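Local coordinates for RagB/SusD domain protein (Flavobacterium johnsoniae, PDB 5J90) that is a chitin-binding SusD homolog that probably captures chitin or its fragments at the outer membrane for a polysaccharide utilization locus, at residues R213-K218 with A343-N348; A435-R440 with V499-N504. All blocks are in the same frame, centred on the assembly; numbering follows the deposited sequence.

Contact 1. Residues R213-K218 with A343-N348; sequences RIVKVK and ALRGWN
Val215, in the short loop that links helices 196-213 and 219-231, pushes its two methyls at Arg345 and Trp347, which follow the C-terminal end of helix 332-344 in the largely helical SusD-like fold. That helix ends in a Schellman motif: Gly346 takes a positive phi of 85°, Gly346 N bonds Ala343 O at 2.9 Å, and the chain turns so that Arg345 and Trp347 both head for Val215. The Arg345 side chain can be followed outward. Its CB sits 3.8 Å above one face of the Trp347 indole, displaced toward the rim. CG, CD and NE then run extended, along the same course as the indole, until CD and NE each lie 3.8 Å from Val215 CG2, with CZ and NH1 also near it. Beyond CD the chain breaks its line at chi4 (-78°), which turns a face of the guanidinium to the valine; Val215 CG1 rests over that face, off centre, 3.8 Å from Arg345 NH2. The polar tip is held from other directions, NH2 by a salt bridge to Glu341 OE2 and NH1 by a hydrogen bond to Asn507 O. Valine has only methyls to offer, and no hydrogen bond joins the two segments. Trp347 also lies against Lys223, Ala226 and Glu227 of helix 219-231, so its ring bridges the helix end and the helix that follows the loop. Val215 CG2, anti to its own N, touches both arginine chain and indole, 3.6 Å from Trp347 CH2 and 3.7 Å from Trp347 CZ2.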
ATOM      1  N   ARG A 213       9.330  11.640   0.002  1.00  7.94           N
ATOM      2  CA  ARG A 213       7.982  11.160   0.301  1.00  6.45           C
ATOM      3  C   ARG A 213       7.702   9.794  -0.306  1.00  6.54           C
ATOM      4  O   ARG A 213       7.005   8.980   0.305  1.00  8.04           O
ATOM      5  CB  ARG A 213       6.923  12.147  -0.206  1.00  8.05           C
ATOM      6  CG  ARG A 213       5.501  11.783   0.227  1.00  7.60           C
ATOM      7  CD  ARG A 213       5.153  12.407   1.585  1.00  9.52           C
ATOM      8  NE  ARG A 213       4.836  13.827   1.419  1.00  7.96           N
ATOM      9  CZ  ARG A 213       5.437  14.831   2.051  1.00  7.88           C
ATOM     10  NH1 ARG A 213       5.064  16.076   1.785  1.00  9.12           N
ATOM     11  NH2 ARG A 213       6.400  14.619   2.949  1.00  9.40           N
ATOM     12  N   ILE A 214       8.220   9.564  -1.510  1.00  6.82           N
ATOM     13  CA  ILE A 214       7.860   8.357  -2.255  1.00  7.18           C
ATOM     14  C   ILE A 214       8.895   7.238  -2.130  1.00  7.53           C
ATOM     15  O   ILE A 214       8.836   6.255  -2.869  1.00  9.01           O
ATOM     16  CB  ILE A 214       7.557   8.671  -3.743  1.00  7.64           C
ATOM     17  CG1 ILE A 214       8.812   9.120  -4.498  1.00  9.03           C
ATOM     18  CG2 ILE A 214       6.453   9.724  -3.835  1.00  8.76           C
ATOM     19  CD1 ILE A 214       8.621   9.182  -6.009  1.00  9.95           C
ATOM     20  N   VAL A 215       9.812   7.350  -1.173  1.00  7.31           N
ATOM     21  CA  VAL A 215      10.898   6.365  -1.097  1.00  8.39           C
ATOM     22  C   VAL A 215      10.438   4.932  -0.780  1.00  8.99           C
ATOM     23  O   VAL A 215      11.114   3.973  -1.172  1.00  9.18           O
ATOM     24  CB  VAL A 215      12.011   6.831  -0.123  1.00  8.82           C
ATOM     25  CG1 VAL A 215      11.563   6.727   1.327  1.00 10.35           C
ATOM     26  CG2 VAL A 215      13.291   6.026  -0.353  1.00 10.86           C
ATOM     27  N   LYS A 216       9.317   4.769  -0.080  1.00  8.86           N
ATOM     28  CA  LYS A 216       8.820   3.418   0.215  1.00  9.64           C
ATOM     29  C   LYS A 216       8.065   2.807  -0.956  1.00 10.66           C
ATOM     30  O   LYS A 216       8.119   1.595  -1.158  1.00 12.60           O
ATOM     31  CB  LYS A 216       7.955   3.382   1.494  1.00 10.57           C
ATOM     32  CG  LYS A 216       8.671   3.929   2.724  1.00 11.62           C
ATOM     33  CD  LYS A 216       8.182   3.366   4.066  1.00 17.86           C
ATOM     34  CE  LYS A 216       6.728   3.631   4.302  1.00 17.32           C
ATOM     35  NZ  LYS A 216       6.362   3.254   5.716  1.00 11.98           N
ATOM     36  N   VAL A 217       7.349   3.619  -1.726  1.00  9.08           N
ATOM     37  CA  VAL A 217       6.535   3.089  -2.814  1.00 10.46           C
ATOM     38  C   VAL A 217       7.327   2.978  -4.125  1.00 10.93           C
ATOM     39  O   VAL A 217       7.121   2.049  -4.909  1.00 11.50           O
ATOM     40  CB  VAL A 217       5.230   3.923  -2.998  1.00  9.43           C
ATOM     41  CG1 VAL A 217       5.532   5.318  -3.524  1.00 10.30           C
ATOM     42  CG2 VAL A 217       4.254   3.207  -3.924  1.00 11.98           C
ATOM     43  N   LYS A 218       8.242   3.915  -4.365  1.00  9.38           N
ATOM     44  CA  LYS A 218       9.035   3.948  -5.592  1.00  9.43           C
ATOM     45  C   LYS A 218      10.462   4.402  -5.274  1.00  9.29           C
ATOM     46  O   LYS A 218      10.856   5.517  -5.638  1.00  9.82           O
ATOM     47  CB  LYS A 218       8.442   4.942  -6.602  1.00 12.66           C
ATOM     48  CG  LYS A 218       7.403   4.421  -7.595  1.00 18.39           C
ATOM     49  CD  LYS A 218       7.135   5.495  -8.666  1.00 14.84           C
ATOM     50  CE  LYS A 218       5.971   5.160  -9.601  1.00 14.61           C
ATOM     51  NZ  LYS A 218       5.730   6.272 -10.592  1.00 14.17           N
ATOM     52  N   ALA A 343      21.486  10.654   2.641  1.00  9.31           N
ATOM     53  CA  ALA A 343      22.830  10.119   2.869  1.00  9.70           C
ATOM     54  C   ALA A 343      22.743   8.757   3.570  1.00 11.43           C
ATOM     55  O   ALA A 343      23.498   7.833   3.241  1.00 10.97           O
ATOM     56  CB  ALA A 343      23.648  11.099   3.687  1.00 11.25           C
ATOM     57  N   LEU A 344      21.823   8.610   4.519  1.00 10.27           N
ATOM     58  CA  LEU A 344      21.588   7.305   5.138  1.00 12.02           C
ATOM     59  C   LEU A 344      21.280   6.243   4.098  1.00 12.65           C
ATOM     60  O   LEU A 344      21.645   5.074   4.256  1.00 14.89           O
ATOM     61  CB  LEU A 344      20.393   7.368   6.083  1.00 16.14           C
ATOM     62  CG  LEU A 344      20.530   7.786   7.535  1.00 17.05           C
ATOM     63  CD1 LEU A 344      19.269   7.348   8.275  1.00 14.08           C
ATOM     64  CD2 LEU A 344      21.787   7.186   8.177  1.00 20.44           C
ATOM     65  N   ARG A 345      20.587   6.651   3.040  1.00 10.89           N
ATOM     66  CA  ARG A 345      20.182   5.749   1.972  1.00 12.17           C
ATOM     67  C   ARG A 345      21.259   5.556   0.903  1.00 11.31           C
ATOM     68  O   ARG A 345      21.075   4.796  -0.047  1.00 12.87           O
ATOM     69  CB  ARG A 345      18.867   6.235   1.346  1.00 10.13           C
ATOM     70  CG  ARG A 345      17.734   6.278   2.363  1.00  9.90           C
ATOM     71  CD  ARG A 345      16.400   6.710   1.743  1.00  9.48           C
ATOM     72  NE  ARG A 345      15.377   6.793   2.781  1.00  9.21           N
ATOM     73  CZ  ARG A 345      14.747   5.739   3.293  1.00  9.83           C
ATOM     74  NH1 ARG A 345      15.002   4.517   2.845  1.00 11.19           N
ATOM     75  NH2 ARG A 345      13.866   5.901   4.259  1.00  9.66           N
ATOM     76  N   GLY A 346      22.394   6.234   1.065  1.00 10.56           N
ATOM     77  CA  GLY A 346      23.501   6.082   0.132  1.00 12.02           C
ATOM     78  C   GLY A 346      23.422   6.969  -1.100  1.00 11.89           C
ATOM     79  O   GLY A 346      24.137   6.762  -2.078  1.00 13.21           O
ATOM     80  N   TRP A 347      22.545   7.970  -1.065  1.00  9.55           N
ATOM     81  CA  TRP A 347      22.337   8.829  -2.225  1.00  9.75           C
ATOM     82  C   TRP A 347      23.325   9.993  -2.291  1.00  9.25           C
ATOM     83  O   TRP A 347      23.936  10.352  -1.282  1.00 10.69           O
ATOM     84  CB  TRP A 347      20.912   9.386  -2.212  1.00 10.34           C
ATOM     85  CG  TRP A 347      19.830   8.352  -2.254  1.00 10.88           C
ATOM     86  CD1 TRP A 347      19.960   7.009  -2.486  1.00 12.62           C
ATOM     87  CD2 TRP A 347      18.435   8.592  -2.056  1.00 10.21           C
ATOM     88  NE1 TRP A 347      18.724   6.401  -2.454  1.00 12.86           N
ATOM     89  CE2 TRP A 347      17.773   7.352  -2.188  1.00 11.18           C
ATOM     90  CE3 TRP A 347      17.677   9.740  -1.784  1.00 10.22           C
ATOM     91  CZ2 TRP A 347      16.389   7.229  -2.051  1.00 11.75           C
ATOM     92  CZ3 TRP A 347      16.298   9.610  -1.655  1.00  9.70           C
ATOM     93  CH2 TRP A 347      15.675   8.367  -1.779  1.00 10.47           C
ATOM     94  N   ASN A 348      23.447  10.596  -3.468  1.00 10.03           N
ATOM     95  CA  ASN A 348      24.400  11.686  -3.688  1.00 10.93           C
ATOM     96  C   ASN A 348      23.875  13.007  -3.155  1.00 11.01           C
ATOM     97  O   ASN A 348      23.280  13.793  -3.904  1.00 11.90           O
ATOM     98  CB  ASN A 348      24.713  11.840  -5.176  1.00 13.68           C
ATOM     99  CG  ASN A 348      25.512  10.693  -5.729  1.00 20.69           C
ATOM    100  OD1 ASN A 348      26.136   9.937  -4.982  1.00 22.00           O
ATOM    101  ND2 ASN A 348      25.516  10.563  -7.052  1.00 20.09           N
TER

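Contact 2. Residues A435-R440 with V499-N504; sequences AWSDYR and VWWDVN
A bend at chi3 (-72°) folds the Arg440 chain back along helix 432-442, and a chi1 of 56° swings the Trp501 indole from its loop to meet it, so that Trp501 CH2 arrives 3.6 Å above the centre of one guanidinium face. Trp501 lies in the type I turn Val499 to Asp502, which packs this indole on the helix in the buried interior of the SusD-like fold. The planes stand 68° apart, and Trp501 CH2 comes 3.7 Å from Arg440 CZ and equally near, 3.7 Å, to Ser437 O. On the opposite face lies Trp436, whose ring centre is under Arg440 NE at a height of 3.3 Å. Two weak bonds within the helix add to the hold, from Arg440 NH2 to Ser437 OG (2.8 Å, strongly bent) and from Arg440 NE to Trp436 O (3.4 Å). Arg440 NH1 donates to the carbonyls of Arg466 and Asp132, while Asp132 OD1 accepts from Trp501 NE1. With a leucine in place of Arg440, those two carbonyls would probably lose a donor and a gap would open between the indoles. Asp502 OD1 comes 3.3 Å from Arg440 O, acceptor against acceptor and no bond; its salt bridge to Arg466 probably makes this tolerable. The oxygens named here that accept from the guanidinium, Ser437 OG and three backbone carbonyls, are uncharged; Asp502 OD2, 5.3 Å from Arg440 NH1, probably adds a weak longer-range attraction, shared with Arg466.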
ATOM      1  N   ALA A 435       4.748  17.763   8.802  1.00  7.80           N
ATOM      2  CA  ALA A 435       5.046  16.861   9.912  1.00  8.26           C
ATOM      3  C   ALA A 435       4.139  15.634   9.908  1.00  8.28           C
ATOM      4  O   ALA A 435       4.596  14.522  10.186  1.00  7.91           O
ATOM      5  CB  ALA A 435       4.942  17.606  11.257  1.00  8.76           C
ATOM      6  N   TRP A 436       2.856  15.838   9.602  1.00  7.36           N
ATOM      7  CA  TRP A 436       1.895  14.727   9.491  1.00  7.07           C
ATOM      8  C   TRP A 436       2.273  13.784   8.346  1.00  7.92           C
ATOM      9  O   TRP A 436       2.224  12.557   8.496  1.00  8.55           O
ATOM     10  CB  TRP A 436       0.467  15.273   9.312  1.00  7.65           C
ATOM     11  CG  TRP A 436      -0.616  14.241   9.100  1.00  7.64           C
ATOM     12  CD1 TRP A 436      -0.834  13.102   9.830  1.00  9.02           C
ATOM     13  CD2 TRP A 436      -1.645  14.285   8.107  1.00  6.79           C
ATOM     14  NE1 TRP A 436      -1.931  12.425   9.334  1.00  8.40           N
ATOM     15  CE2 TRP A 436      -2.449  13.137   8.282  1.00  7.11           C
ATOM     16  CE3 TRP A 436      -1.969  15.191   7.086  1.00  8.14           C
ATOM     17  CZ2 TRP A 436      -3.546  12.862   7.457  1.00  8.77           C
ATOM     18  CZ3 TRP A 436      -3.063  14.924   6.275  1.00  8.51           C
ATOM     19  CH2 TRP A 436      -3.838  13.769   6.468  1.00  8.74           C
ATOM     20  N   SER A 437       2.660  14.342   7.205  1.00  8.03           N
ATOM     21  CA  SER A 437       3.099  13.494   6.095  1.00  8.67           C
ATOM     22  C   SER A 437       4.361  12.695   6.442  1.00  8.60           C
ATOM     23  O   SER A 437       4.435  11.494   6.182  1.00  8.31           O
ATOM     24  CB  SER A 437       3.292  14.334   4.835  1.00  8.22           C
ATOM     25  OG  SER A 437       2.041  14.867   4.437  1.00  8.03           O
ATOM     26  N   ASP A 438       5.349  13.353   7.047  1.00  7.76           N
ATOM     27  CA  ASP A 438       6.573  12.664   7.455  1.00  8.29           C
ATOM     28  C   ASP A 438       6.298  11.598   8.517  1.00  8.24           C
ATOM     29  O   ASP A 438       6.924  10.528   8.507  1.00  8.93           O
ATOM     30  CB  ASP A 438       7.575  13.689   7.986  1.00  9.63           C
ATOM     31  CG  ASP A 438       8.927  13.625   7.305  1.00 11.29           C
ATOM     32  OD1 ASP A 438       9.095  12.984   6.241  1.00 10.99           O
ATOM     33  OD2 ASP A 438       9.850  14.244   7.867  1.00 12.86           O
ATOM     34  N   TYR A 439       5.359  11.862   9.426  1.00  7.60           N
ATOM     35  CA  TYR A 439       5.004  10.897  10.456  1.00  7.91           C
ATOM     36  C   TYR A 439       4.340   9.679   9.826  1.00  8.02           C
ATOM     37  O   TYR A 439       4.618   8.536  10.198  1.00  8.69           O
ATOM     38  CB  TYR A 439       4.071  11.502  11.514  1.00  8.75           C
ATOM     39  CG  TYR A 439       3.575  10.450  12.476  1.00  8.49           C
ATOM     40  CD1 TYR A 439       4.351  10.040  13.553  1.00  8.47           C
ATOM     41  CD2 TYR A 439       2.341   9.830  12.282  1.00 10.06           C
ATOM     42  CE1 TYR A 439       3.907   9.055  14.422  1.00  9.93           C
ATOM     43  CE2 TYR A 439       1.890   8.847  13.143  1.00 12.29           C
ATOM     44  CZ  TYR A 439       2.677   8.464  14.212  1.00 11.36           C
ATOM     45  OH  TYR A 439       2.223   7.489  15.079  1.00 13.94           O
ATOM     46  N   ARG A 440       3.438   9.914   8.882  1.00  7.38           N
ATOM     47  CA  ARG A 440       2.813   8.783   8.200  1.00  7.44           C
ATOM     48  C   ARG A 440       3.871   7.925   7.500  1.00  7.30           C
ATOM     49  O   ARG A 440       3.865   6.694   7.616  1.00  8.36           O
ATOM     50  CB  ARG A 440       1.734   9.270   7.223  1.00  7.64           C
ATOM     51  CG  ARG A 440       0.447   9.731   7.916  1.00  7.35           C
ATOM     52  CD  ARG A 440      -0.584  10.268   6.923  1.00  7.52           C
ATOM     53  NE  ARG A 440      -0.186  11.568   6.376  1.00  7.02           N
ATOM     54  CZ  ARG A 440      -0.696  12.083   5.262  1.00  6.64           C
ATOM     55  NH1 ARG A 440      -1.599  11.402   4.564  1.00  8.30           N
ATOM     56  NH2 ARG A 440      -0.285  13.267   4.825  1.00  7.49           N
ATOM     57  N   VAL A 499      -2.944   6.200   1.327  1.00  6.92           N
ATOM     58  CA  VAL A 499      -2.652   6.762   0.007  1.00  7.60           C
ATOM     59  C   VAL A 499      -1.447   6.039  -0.600  1.00  7.07           C
ATOM     60  O   VAL A 499      -0.699   5.342   0.104  1.00  7.77           O
ATOM     61  CB  VAL A 499      -2.415   8.297   0.028  1.00  6.94           C
ATOM     62  CG1 VAL A 499      -3.606   9.009   0.664  1.00  8.36           C
ATOM     63  CG2 VAL A 499      -1.115   8.664   0.753  1.00  7.74           C
ATOM     64  N   TRP A 500      -1.265   6.198  -1.908  1.00  6.87           N
ATOM     65  CA  TRP A 500      -0.224   5.493  -2.658  1.00  7.17           C
ATOM     66  C   TRP A 500       1.179   5.538  -2.040  1.00  6.26           C
ATOM     67  O   TRP A 500       1.828   4.489  -1.929  1.00  7.61           O
ATOM     68  CB  TRP A 500      -0.247   6.001  -4.104  1.00  8.39           C
ATOM     69  CG  TRP A 500       0.933   5.690  -4.974  1.00  7.54           C
ATOM     70  CD1 TRP A 500       1.190   4.527  -5.646  1.00  8.01           C
ATOM     71  CD2 TRP A 500       2.000   6.589  -5.305  1.00  6.33           C
ATOM     72  NE1 TRP A 500       2.363   4.647  -6.366  1.00  8.63           N
ATOM     73  CE2 TRP A 500       2.878   5.904  -6.171  1.00  6.99           C
ATOM     74  CE3 TRP A 500       2.297   7.908  -4.949  1.00  8.41           C
ATOM     75  CZ2 TRP A 500       4.039   6.495  -6.681  1.00  8.99           C
ATOM     76  CZ3 TRP A 500       3.446   8.492  -5.450  1.00  7.94           C
ATOM     77  CH2 TRP A 500       4.304   7.787  -6.310  1.00  8.44           C
ATOM     78  N   TRP A 501       1.670   6.708  -1.624  1.00  7.02           N
ATOM     79  CA  TRP A 501       3.034   6.733  -1.071  1.00  6.74           C
ATOM     80  C   TRP A 501       3.119   6.156   0.342  1.00  6.90           C
ATOM     81  O   TRP A 501       4.207   5.806   0.799  1.00  7.86           O
ATOM     82  CB  TRP A 501       3.702   8.125  -1.140  1.00  6.78           C
ATOM     83  CG  TRP A 501       2.953   9.264  -0.472  1.00  6.82           C
ATOM     84  CD1 TRP A 501       2.321  10.289  -1.120  1.00  7.08           C
ATOM     85  CD2 TRP A 501       2.798   9.522   0.939  1.00  5.75           C
ATOM     86  NE1 TRP A 501       1.762  11.160  -0.208  1.00  6.90           N
ATOM     87  CE2 TRP A 501       2.041  10.719   1.062  1.00  6.27           C
ATOM     88  CE3 TRP A 501       3.229   8.879   2.106  1.00  7.91           C
ATOM     89  CZ2 TRP A 501       1.688  11.266   2.305  1.00  6.99           C
ATOM     90  CZ3 TRP A 501       2.879   9.426   3.341  1.00  7.97           C
ATOM     91  CH2 TRP A 501       2.109  10.608   3.428  1.00  7.63           C
ATOM     92  N   ASP A 502       1.982   6.043   1.024  1.00  7.24           N
ATOM     93  CA  ASP A 502       1.935   5.610   2.423  1.00  7.57           C
ATOM     94  C   ASP A 502       1.810   4.095   2.521  1.00  7.43           C
ATOM     95  O   ASP A 502       0.979   3.565   3.253  1.00  7.81           O
ATOM     96  CB  ASP A 502       0.752   6.309   3.123  1.00  8.12           C
ATOM     97  CG  ASP A 502       0.765   6.158   4.632  1.00  7.89           C
ATOM     98  OD1 ASP A 502       1.850   5.893   5.195  1.00  9.21           O
ATOM     99  OD2 ASP A 502      -0.323   6.332   5.241  1.00  8.94           O
ATOM    100  N   VAL A 503       2.656   3.395   1.780  1.00  8.68           N
ATOM    101  CA  VAL A 503       2.564   1.942   1.704  1.00  8.95           C
ATOM    102  C   VAL A 503       2.938   1.300   3.040  1.00  9.01           C
ATOM    103  O   VAL A 503       3.809   1.792   3.769  1.00  9.18           O
ATOM    104  CB  VAL A 503       3.443   1.412   0.542  1.00 11.14           C
ATOM    105  CG1 VAL A 503       4.872   1.799   0.739  1.00 12.83           C
ATOM    106  CG2 VAL A 503       3.303  -0.100   0.378  1.00 12.56           C
ATOM    107  N   ASN A 504       2.256   0.210   3.382  1.00  7.38           N
ATOM    108  CA  ASN A 504       2.644  -0.552   4.563  1.00  8.29           C
ATOM    109  C   ASN A 504       3.924  -1.345   4.306  1.00  8.28           C
ATOM    110  O   ASN A 504       3.892  -2.508   3.882  1.00 10.79           O
ATOM    111  CB  ASN A 504       1.533  -1.498   5.013  1.00  9.38           C
ATOM    112  CG  ASN A 504       1.880  -2.188   6.297  1.00  9.77           C
ATOM    113  OD1 ASN A 504       2.216  -1.536   7.280  1.00 10.86           O
ATOM    114  ND2 ASN A 504       1.843  -3.508   6.299  1.00  9.52           N
TER

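Along the chain, both segments of contact 1 precede those of contact 2, and the two centres are about 14 Å apart in the same half of the chain. Segment 213-218, which runs from the end of helix 196-213 into the loop, joins them: its Val215 belongs to contact 1, while Arg213 CD packs 3.6 Å from Trp501 CE2 and Val217 CG2 lies 3.4 Å from Trp500 O. Helix 432-442 is shared, since it carries one side of contact 2 and its Arg441 touches both Val215 and Arg345. Contact 1 is partly buried at the periphery; contact 2 lies deeper. Together they tie helices 196-213, 332-344 and 432-442 to the C-terminal loop 499-504, which also packs against the second subunit.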